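Local coordinates for protein 6-phosphogluconate dehydrogenase, NAD-binding (Geobacter metallireducens, PDB 3PEF) that probably reduces succinic semialdehyde to gamma-hydroxybutyrate with NADPH, as a member of the beta-hydroxyacid dehydrogenase family, at residues 174-179 against 256-261; 232-237 against 263-268. The protein carries 2 engineered substitutions. All coordinates share one frame; numbering follows the deposited sequence.

Contact 1 (174-179 against 256-261)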
loop_
_atom_site.group_PDB
_atom_site.type_symbol
_atom_site.label_atom_id
_atom_site.label_comp_id
_atom_site.label_asym_id
_atom_site.label_seq_id
_atom_site.Cartn_x
_atom_site.Cartn_y
_atom_site.Cartn_z
ATOM N N VAL A 174 3.663 13.339 14.311
ATOM C CA VAL A 174 4.496 14.235 13.531
ATOM C C VAL A 174 5.582 13.494 12.750
ATOM O O VAL A 174 5.860 13.813 11.583
ATOM C CB VAL A 174 5.092 15.322 14.452
ATOM C CG1 VAL A 174 6.244 16.026 13.787
ATOM C CG2 VAL A 174 3.978 16.309 14.872
ATOM N N ASN A 175 6.198 12.499 13.376
ATOM C CA ASN A 175 7.213 11.716 12.658
ATOM C C ASN A 175 6.654 10.830 11.562
ATOM O O ASN A 175 7.331 10.521 10.581
ATOM C CB ASN A 175 8.058 10.885 13.611
ATOM C CG ASN A 175 9.358 11.560 13.921
ATOM O OD1 ASN A 175 9.393 12.784 14.072
ATOM N ND2 ASN A 175 10.443 10.792 13.972
ATOM N N MET A 176 5.412 10.406 11.749
ATOM C CA MET A 176 4.752 9.587 10.752
ATOM C C MET A 176 4.597 10.362 9.449
ATOM O O MET A 176 4.887 9.837 8.378
ATOM C CB MET A 176 3.378 9.137 11.234
ATOM C CG MET A 176 2.755 8.113 10.297
ATOM S SD MET A 176 1.051 7.754 10.785
ATOM C CE MET A 176 0.237 9.252 10.220
ATOM N N VAL A 177 4.140 11.609 9.557
ATOM C CA VAL A 177 4.011 12.496 8.402
ATOM C C VAL A 177 5.364 12.734 7.735
ATOM O O VAL A 177 5.487 12.693 6.518
ATOM C CB VAL A 177 3.422 13.858 8.821
ATOM C CG1 VAL A 177 3.462 14.824 7.654
ATOM C CG2 VAL A 177 1.987 13.675 9.311
ATOM N N MET A 178 6.382 12.971 8.550
ATOM C CA MET A 178 7.731 13.179 8.042
ATOM C C MET A 178 8.279 11.952 7.296
ATOM O O MET A 178 8.956 12.089 6.276
ATOM C CB MET A 178 8.673 13.559 9.178
ATOM C CG MET A 178 10.084 13.959 8.700
ATOM S SD MET A 178 11.268 14.154 10.046
ATOM C CE MET A 178 11.374 12.454 10.642
ATOM N N GLY A 179 7.980 10.760 7.804
ATOM C CA GLY A 179 8.421 9.536 7.157
ATOM C C GLY A 179 7.738 9.325 5.815
ATOM O O GLY A 179 8.391 8.992 4.824
ATOM N N VAL A 256 -3.182 3.650 5.567
ATOM C CA VAL A 256 -2.742 2.988 4.339
ATOM C C VAL A 256 -1.404 3.542 3.840
ATOM O O VAL A 256 -0.472 2.783 3.591
ATOM C CB VAL A 256 -3.825 3.092 3.238
ATOM C CG1 VAL A 256 -3.312 2.594 1.919
ATOM C CG2 VAL A 256 -5.086 2.324 3.652
ATOM N N ALA A 257 -1.297 4.859 3.713
ATOM C CA ALA A 257 -0.065 5.459 3.183
ATOM C C ALA A 257 1.104 5.243 4.118
ATOM O O ALA A 257 2.226 4.923 3.695
ATOM C CB ALA A 257 -0.252 6.935 2.960
ATOM N N SER A 258 0.845 5.469 5.400
ATOM C CA SER A 258 1.896 5.436 6.397
ATOM C C SER A 258 2.406 4.007 6.583
ATOM O O SER A 258 3.608 3.789 6.734
ATOM C CB SER A 258 1.431 6.065 7.726
ATOM O OG SER A 258 1.060 7.428 7.530
ATOM N N ALA A 259 1.504 3.034 6.533
ATOM C CA ALA A 259 1.928 1.634 6.615
ATOM C C ALA A 259 2.748 1.248 5.390
ATOM O O ALA A 259 3.664 0.440 5.484
ATOM C CB ALA A 259 0.747 0.716 6.760
ATOM N N ALA A 260 2.414 1.812 4.233
ATOM C CA ALA A 260 3.251 1.593 3.063
ATOM C C ALA A 260 4.667 2.135 3.307
ATOM O O ALA A 260 5.655 1.460 3.045
ATOM C CB ALA A 260 2.630 2.219 1.825
ATOM N N ALA A 261 4.771 3.360 3.808
ATOM C CA ALA A 261 6.082 3.942 4.075
ATOM C C ALA A 261 6.860 3.075 5.074
ATOM O O ALA A 261 8.064 2.903 4.955
ATOM C CB ALA A 261 5.936 5.361 4.619
#
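Met176, on the long helix 166-194, and Ser258, near the start of helix 256-270, make the main contact here, and it is one of packing: no hydrogen bond joins the two segments. The thioether chain lies across the end of the serine. Its sulfur SD comes 3.3 Å from Ser258 OG. The methyl CE touches the same oxygen at 3.4 Å from Ser258 OG, so CG, SD and CE pass the hydroxyl in succession. The chain leaves its helix with CG anti to the backbone N (chi1 -172°), runs on extended, and bends at the CG-SD bond (chi3 75°), which folds the methyl round the hydroxyl. An unbranched, flexible methionine suits such a place because it can shape itself to a small neighbour.

One turn further along each helix a backbone carbonyl meets a methyl group. Gly179 has no side chain, and its carbonyl O lies 4.4 Å from Ala261 CB, a loose touch. Glycine and alanine keep this side of both helices slim, with the Gly179 and Ala261 CA atoms 6.8 Å apart.

The polar interactions of the pair are made outside it. Ser258 OG is hydrogen-bonded to Glu187 of a second subunit, and the backbone N of Ala257 bonds to the other carboxylate oxygen of that glutamate. Both helices belong to the helical C-terminal domain of the beta-hydroxyacid dehydrogenase fold, and Asn175, beside Met176, bonds through OD1 to Lys171, the predicted active-site lysine.

The chemistry thus divides the work at Ser258: a soft, weakly polar thioether shields the buried hydroxyl within the chain, while a carboxylate from a neighbouring subunit satisfies it, making this helix packing part of the subunit interface.

Contact 2 (232-237 against 263-268). With NAP (NADP nicotinamide-adenine-dinucleotide phosphate), chain I.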
loop_
_atom_site.group_PDB
_atom_site.type_symbol
_atom_site.label_atom_id
_atom_site.label_comp_id
_atom_site.label_asym_id
_atom_site.label_seq_id
_atom_site.Cartn_x
_atom_site.Cartn_y
_atom_site.Cartn_z
ATOM N N PHE A 232 19.501 11.464 11.165
ATOM C CA PHE A 232 18.459 10.662 11.804
ATOM C C PHE A 232 18.584 9.236 11.269
ATOM O O PHE A 232 18.223 8.973 10.123
ATOM C CB PHE A 232 17.070 11.256 11.520
ATOM C CG PHE A 232 15.932 10.491 12.170
ATOM C CD1 PHE A 232 14.680 10.434 11.569
ATOM C CD2 PHE A 232 16.116 9.836 13.382
ATOM C CE1 PHE A 232 13.618 9.735 12.165
ATOM C CE2 PHE A 232 15.059 9.145 13.987
ATOM C CZ PHE A 232 13.812 9.094 13.371
ATOM N N PRO A 233 19.120 8.306 12.092
ATOM C CA PRO A 233 19.366 6.948 11.597
ATOM C C PRO A 233 18.107 6.304 11.015
ATOM O O PRO A 233 17.022 6.356 11.605
ATOM C CB PRO A 233 19.864 6.200 12.845
ATOM C CG PRO A 233 20.562 7.261 13.644
ATOM C CD PRO A 233 19.657 8.498 13.451
ATOM N N LEU A 234 18.265 5.720 9.833
ATOM C CA LEU A 234 17.155 5.113 9.121
ATOM C C LEU A 234 16.430 4.054 9.962
ATOM O O LEU A 234 15.203 3.974 9.935
ATOM C CB LEU A 234 17.605 4.568 7.760
ATOM C CG LEU A 234 16.497 4.123 6.795
ATOM C CD1 LEU A 234 16.899 4.255 5.322
ATOM C CD2 LEU A 234 16.055 2.695 7.113
ATOM N N LYS A 235 17.170 3.266 10.734
ATOM C CA LYS A 235 16.522 2.271 11.589
ATOM C C LYS A 235 15.556 2.934 12.577
ATOM O O LYS A 235 14.513 2.361 12.907
ATOM C CB LYS A 235 17.551 1.417 12.336
ATOM C CG LYS A 235 18.467 2.211 13.280
ATOM C CD LYS A 235 19.629 1.326 13.801
ATOM C CE LYS A 235 20.512 2.125 14.793
ATOM N NZ LYS A 235 21.721 1.376 15.240
ATOM N N HIS A 236 15.895 4.141 13.045
ATOM C CA HIS A 236 15.029 4.854 13.989
ATOM C C HIS A 236 13.784 5.424 13.319
ATOM O O HIS A 236 12.703 5.450 13.932
ATOM C CB HIS A 236 15.781 5.946 14.766
ATOM C CG HIS A 236 16.925 5.418 15.580
ATOM N ND1 HIS A 236 16.900 4.175 16.179
ATOM C CD2 HIS A 236 18.126 5.957 15.886
ATOM C CE1 HIS A 236 18.039 3.969 16.814
ATOM N NE2 HIS A 236 18.798 5.040 16.663
ATOM N N MET A 237 13.929 5.914 12.090
ATOM C CA MET A 237 12.753 6.364 11.313
ATOM C C MET A 237 11.780 5.197 11.198
ATOM O O MET A 237 10.568 5.338 11.411
ATOM C CB MET A 237 13.160 6.833 9.908
ATOM C CG MET A 237 11.987 7.191 8.987
ATOM S SD MET A 237 11.137 8.740 9.445
ATOM C CE MET A 237 9.871 8.185 10.536
ATOM N N GLU A 263 6.688 -0.151 5.405
ATOM C CA GLU A 263 7.244 -1.283 4.683
ATOM C C GLU A 263 8.450 -0.875 3.812
ATOM O O GLU A 263 9.448 -1.587 3.773
ATOM C CB GLU A 263 6.169 -2.012 3.879
ATOM C CG GLU A 263 5.003 -2.525 4.766
ATOM C CD GLU A 263 5.480 -3.381 5.951
ATOM O OE1 GLU A 263 6.266 -4.340 5.741
ATOM O OE2 GLU A 263 5.066 -3.102 7.099
ATOM N N LEU A 264 8.364 0.268 3.132
ATOM C CA LEU A 264 9.492 0.756 2.330
ATOM C C LEU A 264 10.735 1.035 3.195
ATOM O O LEU A 264 11.864 0.735 2.798
ATOM C CB LEU A 264 9.093 2.001 1.520
ATOM C CG LEU A 264 7.914 1.790 0.550
ATOM C CD1 LEU A 264 7.303 3.109 0.079
ATOM C CD2 LEU A 264 8.324 0.921 -0.633
ATOM N N PHE A 265 10.544 1.604 4.378
ATOM C CA PHE A 265 11.703 1.806 5.248
ATOM C C PHE A 265 12.291 0.478 5.706
ATOM O O PHE A 265 13.515 0.347 5.835
ATOM C CB PHE A 265 11.390 2.747 6.407
ATOM C CG PHE A 265 11.507 4.199 6.026
ATOM C CD1 PHE A 265 10.381 4.954 5.753
ATOM C CD2 PHE A 265 12.763 4.793 5.886
ATOM C CE1 PHE A 265 10.493 6.297 5.388
ATOM C CE2 PHE A 265 12.888 6.132 5.510
ATOM C CZ PHE A 265 11.747 6.885 5.262
ATOM N N LYS A 266 11.426 -0.510 5.920
ATOM C CA LYS A 266 11.902 -1.859 6.243
ATOM C C LYS A 266 12.756 -2.400 5.111
ATOM O O LYS A 266 13.751 -3.100 5.344
ATOM C CB LYS A 266 10.740 -2.825 6.504
ATOM C CG LYS A 266 10.023 -2.665 7.849
ATOM C CD LYS A 266 8.793 -3.596 7.916
ATOM C CE LYS A 266 7.959 -3.346 9.170
ATOM N NZ LYS A 266 6.745 -4.254 9.264
ATOM N N GLY A 267 12.356 -2.090 3.884
ATOM C CA GLY A 267 13.101 -2.536 2.722
ATOM C C GLY A 267 14.490 -1.924 2.739
ATOM O O GLY A 267 15.495 -2.600 2.475
ATOM N N ALA A 268 14.553 -0.636 3.052
ATOM C CA ALA A 268 15.837 0.030 3.179
ATOM C C ALA A 268 16.703 -0.595 4.276
ATOM O O ALA A 268 17.914 -0.705 4.110
ATOM C CB ALA A 268 15.665 1.541 3.404
HETATM P PA NAP I . 21.535 6.671 18.406
HETATM O O1A NAP I . 21.503 5.358 17.723
HETATM O O2A NAP I . 22.676 7.535 18.051
HETATM O O5B NAP I . 21.508 6.465 19.994
HETATM C C5B NAP I . 20.751 5.436 20.570
HETATM C C4B NAP I . 21.080 5.430 22.052
HETATM O O4B NAP I . 20.304 4.430 22.676
HETATM C C3B NAP I . 22.542 5.065 22.295
HETATM O O3B NAP I . 22.941 5.814 23.420
HETATM C C2B NAP I . 22.457 3.600 22.668
HETATM O O2B NAP I . 23.503 3.130 23.479
HETATM C C1B NAP I . 21.153 3.611 23.443
HETATM N N9A NAP I . 20.620 2.250 23.603
HETATM C C8A NAP I . 20.090 1.458 22.614
HETATM N N7A NAP I . 19.728 0.278 23.167
HETATM C C5A NAP I . 20.030 0.307 24.481
HETATM C C6A NAP I . 19.850 -0.625 25.490
HETATM N N6A NAP I . 19.304 -1.802 25.215
HETATM N N1A NAP I . 20.260 -0.323 26.761
HETATM C C2A NAP I . 20.831 0.908 27.034
HETATM N N3A NAP I . 20.997 1.837 26.024
HETATM C C4A NAP I . 20.594 1.540 24.771
HETATM O O3 NAP I . 20.172 7.401 18.033
HETATM P PN NAP I . 19.651 8.856 18.381
HETATM O O1N NAP I . 19.274 9.546 17.136
HETATM O O2N NAP I . 20.557 9.538 19.327
HETATM O O5D NAP I . 18.324 8.320 19.120
HETATM C C5D NAP I . 17.956 8.646 20.434
HETATM C C4D NAP I . 16.444 8.868 20.422
HETATM O O4D NAP I . 16.101 10.105 19.844
HETATM C C3D NAP I . 15.727 7.847 19.562
HETATM O O3D NAP I . 14.531 7.555 20.252
HETATM C C2D NAP I . 15.452 8.572 18.254
HETATM O O2D NAP I . 14.315 8.046 17.629
HETATM C C1D NAP I . 15.177 9.958 18.783
HETATM N N1N NAP I . 15.359 11.104 17.865
HETATM C C2N NAP I . 16.366 11.113 16.945
HETATM C C3N NAP I . 16.559 12.222 16.124
HETATM C C7N NAP I . 17.699 12.247 15.151
HETATM O O7N NAP I . 17.585 13.116 14.078
HETATM N N7N NAP I . 18.783 11.463 15.273
HETATM C C4N NAP I . 15.722 13.337 16.236
HETATM C C5N NAP I . 14.717 13.328 17.199
HETATM C C6N NAP I . 14.551 12.213 18.022
HETATM P P2B NAP I . 24.927 2.664 22.839
HETATM O O1X NAP I . 25.564 1.759 23.884
HETATM O O2X NAP I . 24.661 1.930 21.565
HETATM O O3X NAP I . 25.774 3.873 22.554
#
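Met237 meets the ring of Phe265 where helix 234-251 packs against helix 256-270. From CB, the chain starts with CG anti to the backbone N (chi1 174°), and this puts CG over the middle of the phenyl face. CG lies 3.8 Å from the Phe265 ring centroid and 13° off the ring normal, a CH-pi contact. A bend at chi2 then lifts the sulfur: SD is 5.0 Å from the same centroid, still above the face, in a more distant Met-aromatic contact. The methyl CE turns away from the face toward helix 166-194, where it packs on the carbonyl O of Asn175.

Leu234, one turn earlier, takes the ring at its edge. Its CG lies in the ring plane, 3.9 Å from Phe265 CD2, and its two methyls reach onward to helix 256-270. CD1 rests 3.5 Å from Ala268 CB, and CD2 sits 3.7 Å from Phe265 O. The branched leucine spans both neighbours, and the small alanine lets it come close.

The other side of segment 232-237 serves the cofactor. His236 NE2 donates a nearly straight hydrogen bond to NADP+ O1A (2.9 Å, 177°), an oxygen of the adenosine-side phosphate met at the ring's edge. Phe232 lies against the nicotinamide carboxamide, its CB 3.2 Å from NADP+ O7N, and Pro233, the N-cap residue, comes near the carboxamide nitrogen.

Segment 232-237 is therefore two-sided: apolar groups fix it against helix 256-270, while His236 presents a polar N-H to the dinucleotide and Phe232, in the loop before the helix, sets an apolar side chain beside the carboxamide.

The centres of contact 1 and contact 2 lie about 11 Å apart, within the helical C-terminal part of the chain, away from the mixed sheet of the Rossmann-type part. Along the sequence their segments alternate, 174-179, 232-237, 256-261 and 263-268, and helix 256-270 serves both, with its beginning in contact 1 and later turns in contact 2. They also touch directly: Gly179 O lies 3.5 Å from Phe265 CE1, and Gly179 CA is 3.6 Å from Met237 SD. Helices 166-194, 234-251 and 256-270 thus form one continuous packing, which links the NADP+ pocket, which contact 2 lines in part, to the subunit interfaces that both contacts reach.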